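Probable acetyltransferase (Thermus thermophilus, PDB 3EXN) probably transfers an acyl group, such as the acetyl of the acetyl-coenzyme A it binds, as GCN5-related N-acetyltransferases do. Local coordinates at residues D21-F29 with L66-Y76; L81-S92 with L117-Y128. All blocks are in the same frame, centred on the assembly; numbering follows the deposited sequence.

Both interactions lie on the same mixed sheet, about 23 Å apart between centres and on opposite sides of the chain's centre. Interaction 1 lays the helix of D21-F29 across the antiparallel hairpin of L66-Y76, so it is made by side chains: leucine, valine, proline and aromatic packing in a largely buried middle, with one salt bridge at the exposed margin. Interaction 2 pairs two parallel strands, L81-S92 with L117-Y128, edge to edge through backbone hydrogen bonds, and gathers its charges where the chains turn, away from the cofactor. Strands 72-81 and 89-96, neighbours in the sheet and consecutive in the chain, connect the two; interaction 2 reaches the acetyl group directly.

Interaction 1 of 2, residues D21-F29 with L66-Y76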
loop_
_atom_site.group_PDB
_atom_site.type_symbol
_atom_site.label_atom_id
_atom_site.label_comp_id
_atom_site.label_asym_id
_atom_site.label_seq_id
_atom_site.Cartn_x
_atom_site.Cartn_y
_atom_site.Cartn_z
ATOM N N ASP A 21 -2.339 -8.036 14.536
ATOM C CA ASP A 21 -2.913 -6.776 14.050
ATOM C C ASP A 21 -4.216 -6.913 13.223
ATOM O O ASP A 21 -4.800 -5.874 12.827
ATOM C CB ASP A 21 -1.852 -5.961 13.263
ATOM C CG ASP A 21 -0.648 -5.562 14.103
ATOM O OD1 ASP A 21 -0.808 -5.232 15.296
ATOM O OD2 ASP A 21 0.480 -5.548 13.543
ATOM N N ALA A 22 -4.673 -8.168 12.962
ATOM C CA ALA A 22 -5.798 -8.442 12.055
ATOM C C ALA A 22 -7.041 -7.599 12.330
ATOM O O ALA A 22 -7.609 -7.014 11.429
ATOM C CB ALA A 22 -6.144 -9.963 12.038
ATOM N N PRO A 23 -7.437 -7.480 13.592
ATOM C CA PRO A 23 -8.602 -6.640 13.881
ATOM C C PRO A 23 -8.451 -5.147 13.495
ATOM O O PRO A 23 -9.423 -4.536 13.031
ATOM C CB PRO A 23 -8.773 -6.814 15.387
ATOM C CG PRO A 23 -8.132 -8.147 15.682
ATOM C CD PRO A 23 -6.958 -8.202 14.779
ATOM N N LEU A 24 -7.252 -4.596 13.668
ATOM C CA LEU A 24 -6.973 -3.191 13.325
ATOM C C LEU A 24 -6.934 -3.018 11.806
ATOM O O LEU A 24 -7.445 -2.032 11.268
ATOM C CB LEU A 24 -5.634 -2.742 13.912
ATOM C CG LEU A 24 -5.444 -2.747 15.415
ATOM C CD1 LEU A 24 -4.075 -2.122 15.743
ATOM C CD2 LEU A 24 -6.545 -1.956 16.122
ATOM N N LEU A 25 -6.308 -3.951 11.108
ATOM C CA LEU A 25 -6.253 -3.831 9.648
ATOM C C LEU A 25 -7.639 -4.038 9.047
ATOM O O LEU A 25 -8.056 -3.330 8.094
ATOM C CB LEU A 25 -5.255 -4.826 9.065
ATOM C CG LEU A 25 -5.131 -4.771 7.536
ATOM C CD1 LEU A 25 -4.750 -3.333 7.069
ATOM C CD2 LEU A 25 -4.076 -5.770 7.039
ATOM N N HIS A 26 -8.395 -4.959 9.647
ATOM C CA HIS A 26 -9.800 -5.150 9.244
ATOM C C HIS A 26 -10.604 -3.880 9.349
ATOM O O HIS A 26 -11.367 -3.557 8.429
ATOM C CB HIS A 26 -10.421 -6.292 10.030
ATOM C CG HIS A 26 -11.827 -6.625 9.658
ATOM N ND1 HIS A 26 -12.894 -6.313 10.472
ATOM C CD2 HIS A 26 -12.343 -7.302 8.604
ATOM C CE1 HIS A 26 -14.010 -6.784 9.934
ATOM N NE2 HIS A 26 -13.701 -7.417 8.817
ATOM N N ARG A 27 -10.456 -3.160 10.455
ATOM C CA ARG A 27 -11.158 -1.894 10.645
ATOM C C ARG A 27 -10.708 -0.856 9.612
ATOM O O ARG A 27 -11.538 -0.150 9.080
ATOM C CB ARG A 27 -10.944 -1.359 12.078
ATOM C CG ARG A 27 -11.534 0.015 12.310
ATOM C CD ARG A 27 -11.515 0.444 13.802
ATOM N NE ARG A 27 -12.182 1.745 13.976
ATOM C CZ ARG A 27 -11.577 2.909 14.239
ATOM N NH1 ARG A 27 -10.244 2.983 14.417
ATOM N NH2 ARG A 27 -12.321 4.019 14.369
ATOM N N VAL A 28 -9.400 -0.761 9.301
ATOM C CA VAL A 28 -8.938 0.186 8.275
ATOM C C VAL A 28 -9.634 -0.094 6.943
ATOM O O VAL A 28 -10.090 0.839 6.255
ATOM C CB VAL A 28 -7.385 0.133 8.085
ATOM C CG1 VAL A 28 -6.910 0.882 6.811
ATOM C CG2 VAL A 28 -6.678 0.716 9.322
ATOM N N PHE A 29 -9.671 -1.367 6.542
ATOM C CA PHE A 29 -10.345 -1.750 5.294
ATOM C C PHE A 29 -11.847 -1.421 5.343
ATOM O O PHE A 29 -12.443 -0.901 4.371
ATOM C CB PHE A 29 -10.155 -3.232 5.003
ATOM C CG PHE A 29 -8.758 -3.645 4.634
ATOM C CD1 PHE A 29 -7.916 -2.822 3.940
ATOM C CD2 PHE A 29 -8.336 -4.932 4.929
ATOM C CE1 PHE A 29 -6.652 -3.266 3.547
ATOM C CE2 PHE A 29 -7.070 -5.377 4.560
ATOM C CZ PHE A 29 -6.231 -4.535 3.890
ATOM N N LEU A 66 1.104 -1.269 9.038
ATOM C CA LEU A 66 0.037 -0.364 9.418
ATOM C C LEU A 66 0.569 1.082 9.548
ATOM O O LEU A 66 1.677 1.299 10.056
ATOM C CB LEU A 66 -0.601 -0.806 10.729
ATOM C CG LEU A 66 -1.812 -1.712 10.638
ATOM C CD1 LEU A 66 -2.129 -2.118 12.075
ATOM C CD2 LEU A 66 -3.061 -1.055 9.979
ATOM N N LEU A 67 -0.207 2.047 9.083
ATOM C CA LEU A 67 0.151 3.485 9.102
ATOM C C LEU A 67 -0.565 4.155 10.235
ATOM O O LEU A 67 -1.790 4.058 10.345
ATOM C CB LEU A 67 -0.131 4.136 7.737
ATOM C CG LEU A 67 0.440 3.436 6.506
ATOM C CD1 LEU A 67 0.059 4.191 5.221
ATOM C CD2 LEU A 67 1.942 3.274 6.584
ATOM N N PHE A 68 0.213 4.749 11.149
ATOM C CA PHE A 68 -0.340 5.268 12.395
ATOM C C PHE A 68 -0.151 6.761 12.497
ATOM O O PHE A 68 0.912 7.282 12.214
ATOM C CB PHE A 68 0.289 4.602 13.636
ATOM C CG PHE A 68 -0.325 3.250 13.999
ATOM C CD1 PHE A 68 -1.496 3.155 14.757
ATOM C CD2 PHE A 68 0.311 2.075 13.611
ATOM C CE1 PHE A 68 -2.047 1.905 15.101
ATOM C CE2 PHE A 68 -0.213 0.784 13.982
ATOM C CZ PHE A 68 -1.396 0.701 14.694
ATOM N N LEU A 69 -1.184 7.426 12.968
ATOM C CA LEU A 69 -1.011 8.801 13.523
ATOM C C LEU A 69 -1.254 8.669 15.020
ATOM O O LEU A 69 -2.404 8.552 15.472
ATOM C CB LEU A 69 -1.973 9.791 12.877
ATOM C CG LEU A 69 -1.659 10.270 11.452
ATOM C CD1 LEU A 69 -2.773 11.153 10.930
ATOM C CD2 LEU A 69 -0.297 10.969 11.329
ATOM N N GLY A 70 -0.172 8.679 15.791
ATOM C CA GLY A 70 -0.250 8.369 17.226
ATOM C C GLY A 70 -0.748 6.940 17.376
ATOM O O GLY A 70 -0.138 6.036 16.825
ATOM N N GLN A 71 -1.868 6.759 18.084
ATOM C CA GLN A 71 -2.498 5.439 18.284
ATOM C C GLN A 71 -3.540 5.043 17.247
ATOM O O GLN A 71 -4.120 3.950 17.327
ATOM C CB GLN A 71 -3.195 5.390 19.655
ATOM C CG GLN A 71 -2.235 5.445 20.789
ATOM C CD GLN A 71 -1.259 4.296 20.741
ATOM O OE1 GLN A 71 -0.141 4.446 20.234
ATOM N NE2 GLN A 71 -1.678 3.124 21.244
ATOM N N GLU A 72 -3.800 5.920 16.287
ATOM C CA GLU A 72 -4.886 5.684 15.358
ATOM C C GLU A 72 -4.363 5.087 14.069
ATOM O O GLU A 72 -3.514 5.696 13.424
ATOM C CB GLU A 72 -5.621 6.993 15.077
ATOM C CG GLU A 72 -6.980 6.796 14.366
ATOM C CD GLU A 72 -8.051 6.100 15.229
ATOM O OE1 GLU A 72 -7.925 6.054 16.479
ATOM O OE2 GLU A 72 -9.035 5.591 14.641
ATOM N N PRO A 73 -4.858 3.882 13.690
ATOM C CA PRO A 73 -4.468 3.294 12.404
ATOM C C PRO A 73 -5.206 3.981 11.277
ATOM O O PRO A 73 -6.460 3.957 11.260
ATOM C CB PRO A 73 -4.910 1.844 12.527
ATOM C CG PRO A 73 -5.971 1.839 13.529
ATOM C CD PRO A 73 -5.857 3.056 14.397
ATOM N N VAL A 74 -4.455 4.558 10.335
ATOM C CA VAL A 74 -5.019 5.401 9.296
ATOM C C VAL A 74 -4.638 4.949 7.886
ATOM O O VAL A 74 -4.957 5.615 6.911
ATOM C CB VAL A 74 -4.608 6.923 9.449
ATOM C CG1 VAL A 74 -5.066 7.473 10.785
ATOM C CG2 VAL A 74 -3.097 7.110 9.268
ATOM N N GLY A 75 -4.035 3.782 7.772
ATOM C CA GLY A 75 -3.754 3.242 6.434
ATOM C C GLY A 75 -2.921 1.993 6.499
ATOM O O GLY A 75 -2.645 1.456 7.590
ATOM N N TYR A 76 -2.483 1.559 5.319
ATOM C CA TYR A 76 -1.797 0.282 5.140
ATOM C C TYR A 76 -0.909 0.395 3.908
ATOM O O TYR A 76 -1.325 0.980 2.916
ATOM C CB TYR A 76 -2.808 -0.837 4.953
ATOM C CG TYR A 76 -2.199 -2.192 4.765
ATOM C CD1 TYR A 76 -1.483 -2.803 5.791
ATOM C CD2 TYR A 76 -2.367 -2.898 3.559
ATOM C CE1 TYR A 76 -0.917 -4.085 5.635
ATOM C CE2 TYR A 76 -1.813 -4.163 3.397
ATOM C CZ TYR A 76 -1.071 -4.754 4.443
ATOM O OH TYR A 76 -0.521 -6.019 4.258
#
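L66 and V28 meet at the middle of the contact, where helix 22-29 crosses strand 72-76 at 73°, with the axes 8.4 Å apart. The two methyls of L66 divide the helix face between them. CD1 packs against CB of D21 and, 4.0 Å away, CB of L24, while CD2 touches both L25 CD1 and V28 CG2. V28 sets its two methyls along the strand: its CG1, anti to the backbone N (chi1 167°), rests on the backbone of G75, 4.0 Å from G75 CA, and its CG2 touches CB of P73 at 3.8 Å. G75 and V74 both face L67 in a classic beta bulge, and a side chain at G75 would point away from the helix and run into L67 CD1.

Y76 packs against L25 and F29, which come before and after V28 in the helix. With CG of L25 anti to its backbone N, the leucine ends over the ring: CD2 makes a CH-pi contact 4.1 Å from the Y76 ring centroid, and CD1 approaches Y76 CD1 to 3.5 Å. F29 adds an offset edge-to-face pair, turning its edge toward the Y76 face with the planes at 81°. The phenol oxygen of Y76 is hydrogen-bonded to D78.

Toward the hairpin turn, a type II' turn from L69 to E72, the contact is more exposed: L24 CD1 meets the edge of the F68 ring, and the one charged pair follows. The extended R27 sends NH1 to E72 OE2 in a nearly straight hydrogen bond of 2.9 Å, part of a salt bridge. The carboxylate lies almost perpendicular to the guanidinium, whose NH1 arrives from above the carboxylate plane; R97 also pairs with E72 OE2, so two arginines share this oxygen.

A helix packed across an antiparallel hairpin is characteristic of the N-terminal half of the GNAT fold.

Interaction 2 of 2, residues L81-S92 with L117-Y128; sequences LGYPEAEDATLS and LDGVRRLYAVVY. With ACO (acetyl coenzyme *a), chain C.
L81 opens the contact by touching L117 through their CD2 methyls, beside V120. After the cis peptide bond, P84 lies across the ring of Y124: its CG sits over one face, 4.1 Å from the Y124 centroid, in a CH-pi contact. E85 starts a type I turn to D88 that brings acidic side chains round R121. E87 lays its CB over the centre of the R121 guanidinium, its carboxylate stacked nearly parallel, while its carbonyl O accepts the R121 N-H.

D88 is gripped side-on: R121 NE reaches OD1 at 2.7 Å through the syn lone pair, and R121 NH1 reaches OD2 at 2.9 Å. The bend at chi3 of R121 (71°) turns the guanidinium back to D88. R122 NH2 lies over the rim of the guanidinium face opposite E87, and R122 NE keeps a long salt bridge to D88 OD1 at 4.0 Å. A leucine in place of R121 would probably leave the D88 carboxylate without its two-nitrogen grip, held mainly by a water and the more distant R122. That water joins D88 OD2 to Y124 OH.

From A89 the strands pair in parallel. A89 N bonds to R122 O and A89 O to Y124 N, while A89 CB packs on L123 CD1 at 3.9 Å. T90 OG1, hydrogen-bonded to Y83 O, lies against Y124 CB. L91 N bonds to Y124 O at 2.8 Å and L91 O to V126 N. S92 O meets the edge of the Y128 ring.

The acetyl methyl of the cofactor lies 3.1 Å from V126 O and near L91 O. Helix 105-115 connects these two neighbouring parallel strands, a beta-alpha-beta crossover of the GNAT acetyl-CoA site.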
loop_
_atom_site.group_PDB
_atom_site.type_symbol
_atom_site.label_atom_id
_atom_site.label_comp_id
_atom_site.label_asym_id
_atom_site.label_seq_id
_atom_site.Cartn_x
_atom_site.Cartn_y
_atom_site.Cartn_z
ATOM N N LEU A 81 9.960 -6.907 -1.855
ATOM C CA LEU A 81 11.334 -6.778 -2.365
ATOM C C LEU A 81 11.663 -7.971 -3.281
ATOM O O LEU A 81 11.279 -9.104 -3.003
ATOM C CB LEU A 81 12.321 -6.730 -1.194
ATOM C CG LEU A 81 12.094 -5.705 -0.079
ATOM C CD1 LEU A 81 13.185 -5.849 1.025
ATOM C CD2 LEU A 81 12.084 -4.302 -0.708
ATOM N N GLY A 82 12.429 -7.737 -4.351
ATOM C CA GLY A 82 12.889 -8.839 -5.182
ATOM C C GLY A 82 11.898 -9.236 -6.271
ATOM O O GLY A 82 12.074 -10.291 -6.906
ATOM N N TYR A 83 10.887 -8.393 -6.499
ATOM C CA TYR A 83 9.906 -8.576 -7.568
ATOM C C TYR A 83 9.793 -7.223 -8.310
ATOM O O TYR A 83 9.625 -6.193 -7.666
ATOM C CB TYR A 83 8.520 -9.011 -7.033
ATOM C CG TYR A 83 7.584 -9.406 -8.155
ATOM C CD1 TYR A 83 7.525 -10.711 -8.618
ATOM C CD2 TYR A 83 6.827 -8.464 -8.797
ATOM C CE1 TYR A 83 6.712 -11.043 -9.697
ATOM C CE2 TYR A 83 6.045 -8.780 -9.856
ATOM C CZ TYR A 83 5.966 -10.064 -10.300
ATOM O OH TYR A 83 5.141 -10.331 -11.383
ATOM N N PRO A 84 9.819 -7.224 -9.652
ATOM C CA PRO A 84 9.845 -8.341 -10.571
ATOM C C PRO A 84 11.226 -8.964 -10.704
ATOM O O PRO A 84 11.342 -10.136 -11.118
ATOM C CB PRO A 84 9.410 -7.726 -11.916
ATOM C CG PRO A 84 9.680 -6.268 -11.799
ATOM C CD PRO A 84 9.653 -5.925 -10.343
ATOM N N GLU A 85 12.263 -8.197 -10.388
ATOM C CA GLU A 85 13.621 -8.709 -10.353
ATOM C C GLU A 85 14.245 -8.567 -8.968
ATOM O O GLU A 85 13.844 -7.728 -8.182
ATOM C CB GLU A 85 14.485 -7.959 -11.364
ATOM C CG GLU A 85 13.833 -7.883 -12.739
ATOM C CD GLU A 85 14.508 -8.741 -13.740
ATOM O OE1 GLU A 85 15.612 -8.341 -14.188
ATOM O OE2 GLU A 85 13.940 -9.803 -14.094
ATOM N N ALA A 86 15.259 -9.406 -8.728
ATOM C CA ALA A 86 15.956 -9.516 -7.462
ATOM C C ALA A 86 16.353 -8.163 -6.883
ATOM O O ALA A 86 16.297 -7.993 -5.656
ATOM C CB ALA A 86 17.238 -10.391 -7.654
ATOM N N GLU A 87 16.775 -7.234 -7.768
ATOM C CA GLU A 87 17.282 -5.898 -7.373
ATOM C C GLU A 87 16.219 -4.814 -7.167
ATOM O O GLU A 87 16.553 -3.690 -6.758
ATOM C CB GLU A 87 18.223 -5.362 -8.438
ATOM C CG GLU A 87 19.316 -6.328 -8.824
ATOM C CD GLU A 87 18.948 -7.282 -9.959
ATOM O OE1 GLU A 87 17.765 -7.690 -10.071
ATOM O OE2 GLU A 87 19.874 -7.645 -10.731
ATOM N N ASP A 88 14.969 -5.131 -7.514
ATOM C CA ASP A 88 13.865 -4.160 -7.436
ATOM C C ASP A 88 12.895 -4.450 -6.295
ATOM O O ASP A 88 13.113 -5.361 -5.475
ATOM C CB ASP A 88 13.101 -4.148 -8.764
ATOM C CG ASP A 88 14.003 -3.989 -9.937
ATOM O OD1 ASP A 88 15.074 -3.383 -9.773
ATOM O OD2 ASP A 88 13.641 -4.466 -11.012
ATOM N N ALA A 89 11.845 -3.631 -6.229
ATOM C CA ALA A 89 10.737 -3.776 -5.256
ATOM C C ALA A 89 9.455 -3.374 -5.951
ATOM O O ALA A 89 9.493 -2.594 -6.892
ATOM C CB ALA A 89 10.977 -2.878 -4.005
ATOM N N THR A 90 8.296 -3.823 -5.420
ATOM C CA THR A 90 7.020 -3.469 -6.028
ATOM C C THR A 90 6.072 -3.188 -4.909
ATOM O O THR A 90 5.961 -3.975 -3.967
ATOM C CB THR A 90 6.439 -4.618 -6.887
ATOM O OG1 THR A 90 7.284 -4.870 -8.008
ATOM C CG2 THR A 90 5.007 -4.333 -7.380
ATOM N N LEU A 91 5.399 -2.055 -5.020
ATOM C CA LEU A 91 4.329 -1.678 -4.105
ATOM C C LEU A 91 3.023 -2.258 -4.700
ATOM O O LEU A 91 2.614 -1.908 -5.817
ATOM C CB LEU A 91 4.260 -0.121 -3.956
ATOM C CG LEU A 91 3.148 0.481 -3.060
ATOM C CD1 LEU A 91 3.495 0.241 -1.654
ATOM C CD2 LEU A 91 3.056 2.017 -3.368
ATOM N N SER A 92 2.355 -3.147 -3.939
ATOM C CA SER A 92 1.072 -3.761 -4.349
ATOM C C SER A 92 -0.162 -3.090 -3.779
ATOM O O SER A 92 -1.232 -3.215 -4.348
ATOM C CB SER A 92 1.047 -5.271 -3.986
ATOM O OG SER A 92 1.060 -5.489 -2.578
ATOM N N LEU A 117 14.940 2.091 1.527
ATOM C CA LEU A 117 15.322 1.122 0.476
ATOM C C LEU A 117 16.682 1.327 -0.175
ATOM O O LEU A 117 16.897 0.864 -1.317
ATOM C CB LEU A 117 14.273 1.132 -0.627
ATOM C CG LEU A 117 12.855 0.748 -0.201
ATOM C CD1 LEU A 117 11.920 0.727 -1.434
ATOM C CD2 LEU A 117 12.868 -0.595 0.468
ATOM N N ASP A 118 17.620 1.982 0.503
ATOM C CA ASP A 118 18.980 2.022 -0.031
ATOM C C ASP A 118 19.449 0.573 -0.292
ATOM O O ASP A 118 19.350 -0.290 0.583
ATOM C CB ASP A 118 19.928 2.778 0.924
ATOM C CG ASP A 118 21.379 2.818 0.425
ATOM O OD1 ASP A 118 21.608 2.820 -0.804
ATOM O OD2 ASP A 118 22.299 2.856 1.272
ATOM N N GLY A 119 19.943 0.330 -1.501
ATOM C CA GLY A 119 20.370 -0.984 -1.937
ATOM C C GLY A 119 19.390 -1.602 -2.921
ATOM O O GLY A 119 19.700 -2.610 -3.545
ATOM N N VAL A 120 18.193 -1.024 -3.006
ATOM C CA VAL A 120 17.200 -1.335 -4.041
ATOM C C VAL A 120 17.305 -0.372 -5.229
ATOM O O VAL A 120 17.517 0.824 -5.053
ATOM C CB VAL A 120 15.747 -1.228 -3.476
ATOM C CG1 VAL A 120 14.734 -1.351 -4.581
ATOM C CG2 VAL A 120 15.508 -2.242 -2.388
ATOM N N ARG A 121 17.072 -0.907 -6.421
ATOM C CA ARG A 121 17.313 -0.235 -7.694
ATOM C C ARG A 121 16.142 0.591 -8.214
ATOM O O ARG A 121 16.304 1.785 -8.455
ATOM C CB ARG A 121 17.753 -1.296 -8.723
ATOM C CG ARG A 121 18.000 -0.827 -10.154
ATOM C CD ARG A 121 18.369 -2.001 -11.083
ATOM N NE ARG A 121 17.243 -2.895 -11.362
ATOM C CZ ARG A 121 17.329 -4.012 -12.077
ATOM N NH1 ARG A 121 16.244 -4.753 -12.273
ATOM N NH2 ARG A 121 18.492 -4.395 -12.617
ATOM N N ARG A 122 14.977 -0.035 -8.426
ATOM C CA ARG A 122 13.752 0.641 -8.902
ATOM C C ARG A 122 12.595 0.222 -8.035
ATOM O O ARG A 122 12.573 -0.913 -7.569
ATOM C CB ARG A 122 13.334 0.217 -10.326
ATOM C CG ARG A 122 14.443 0.093 -11.336
ATOM C CD ARG A 122 14.028 -0.729 -12.526
ATOM N NE ARG A 122 15.192 -1.336 -13.152
ATOM C CZ ARG A 122 16.113 -0.675 -13.849
ATOM N NH1 ARG A 122 16.022 0.646 -14.034
ATOM N NH2 ARG A 122 17.139 -1.338 -14.383
ATOM N N LEU A 123 11.608 1.110 -7.927
ATOM C CA LEU A 123 10.354 0.850 -7.172
ATOM C C LEU A 123 9.192 0.880 -8.150
ATOM O O LEU A 123 8.883 1.913 -8.733
ATOM C CB LEU A 123 10.180 1.905 -6.073
ATOM C CG LEU A 123 8.930 1.770 -5.202
ATOM C CD1 LEU A 123 8.866 0.402 -4.556
ATOM C CD2 LEU A 123 8.892 2.882 -4.122
ATOM N N TYR A 124 8.528 -0.269 -8.305
ATOM C CA TYR A 124 7.367 -0.367 -9.181
ATOM C C TYR A 124 6.141 -0.177 -8.313
ATOM O O TYR A 124 6.248 -0.362 -7.117
ATOM C CB TYR A 124 7.297 -1.748 -9.822
ATOM C CG TYR A 124 8.334 -1.987 -10.956
ATOM C CD1 TYR A 124 7.981 -1.832 -12.300
ATOM C CD2 TYR A 124 9.645 -2.385 -10.668
ATOM C CE1 TYR A 124 8.929 -2.071 -13.346
ATOM C CE2 TYR A 124 10.585 -2.600 -11.696
ATOM C CZ TYR A 124 10.209 -2.439 -13.030
ATOM O OH TYR A 124 11.133 -2.673 -14.059
ATOM N N ALA A 125 5.034 0.172 -8.959
ATOM C CA ALA A 125 3.676 0.252 -8.357
ATOM C C ALA A 125 2.712 -0.378 -9.370
ATOM O O ALA A 125 2.805 -0.088 -10.569
ATOM C CB ALA A 125 3.329 1.703 -8.107
ATOM N N VAL A 126 1.802 -1.255 -8.889
ATOM C CA VAL A 126 0.813 -1.939 -9.746
ATOM C C VAL A 126 -0.581 -1.483 -9.330
ATOM O O VAL A 126 -0.911 -1.543 -8.149
ATOM C CB VAL A 126 0.920 -3.453 -9.744
ATOM C CG1 VAL A 126 0.902 -4.045 -8.296
ATOM C CG2 VAL A 126 -0.186 -4.065 -10.670
ATOM N N VAL A 127 -1.340 -0.945 -10.296
ATOM C CA VAL A 127 -2.660 -0.398 -10.027
ATOM C C VAL A 127 -3.710 -1.373 -10.559
ATOM O O VAL A 127 -3.584 -1.852 -11.682
ATOM C CB VAL A 127 -2.861 0.972 -10.673
ATOM C CG1 VAL A 127 -4.303 1.473 -10.379
ATOM C CG2 VAL A 127 -1.784 1.964 -10.185
ATOM N N TYR A 128 -4.739 -1.661 -9.731
ATOM C CA TYR A 128 -5.727 -2.678 -10.050
ATOM C C TYR A 128 -7.012 -2.013 -10.496
ATOM O O TYR A 128 -7.516 -1.093 -9.830
ATOM C CB TYR A 128 -6.002 -3.544 -8.813
ATOM C CG TYR A 128 -4.786 -4.379 -8.418
ATOM C CD1 TYR A 128 -4.588 -5.628 -8.978
ATOM C CD2 TYR A 128 -3.821 -3.900 -7.521
ATOM C CE1 TYR A 128 -3.475 -6.412 -8.648
ATOM C CE2 TYR A 128 -2.689 -4.685 -7.179
ATOM C CZ TYR A 128 -2.540 -5.945 -7.753
ATOM O OH TYR A 128 -1.462 -6.765 -7.456
HETATM O O5B ACO C . -1.725 13.483 -2.434
HETATM P P1A ACO C . -2.021 12.916 -0.911
HETATM O O1A ACO C . -2.974 13.895 -0.226
HETATM O O2A ACO C . -0.703 12.419 -0.338
HETATM O O3A ACO C . -2.875 11.588 -1.312
HETATM P P2A ACO C . -3.599 10.638 -0.256
HETATM O O4A ACO C . -5.098 10.822 -0.516
HETATM O O5A ACO C . -3.143 10.903 1.158
HETATM O O6A ACO C . -3.057 9.197 -0.841
HETATM C CBP ACO C . -4.018 7.372 -2.205
HETATM C CCP ACO C . -3.293 8.730 -2.182
HETATM C CDP ACO C . -3.059 6.385 -1.564
HETATM C CEP ACO C . -4.306 6.909 -3.630
HETATM C CAP ACO C . -5.338 7.461 -1.392
HETATM O OAP ACO C . -6.253 8.411 -1.999
HETATM C C9P ACO C . -6.090 6.147 -1.307
HETATM O O9P ACO C . -5.917 5.367 -0.382
HETATM N N8P ACO C . -6.969 5.901 -2.275
HETATM C C7P ACO C . -7.843 4.712 -2.286
HETATM C C6P ACO C . -7.086 3.387 -2.365
HETATM C C5P ACO C . -6.199 3.335 -3.601
HETATM O O5P ACO C . -6.599 3.724 -4.720
HETATM N N4P ACO C . -4.966 2.849 -3.392
HETATM C C3P ACO C . -4.013 2.717 -4.472
HETATM C C2P ACO C . -4.097 1.358 -5.122
HETATM S S1P ACO C . -2.882 1.143 -6.431
HETATM C C ACO C . -1.565 0.813 -5.420
HETATM O O ACO C . -1.729 0.819 -4.228
HETATM C CH3 ACO C . -0.199 0.514 -6.008
HETATM O O HOH W 1 12.826 -4.906 -13.293
#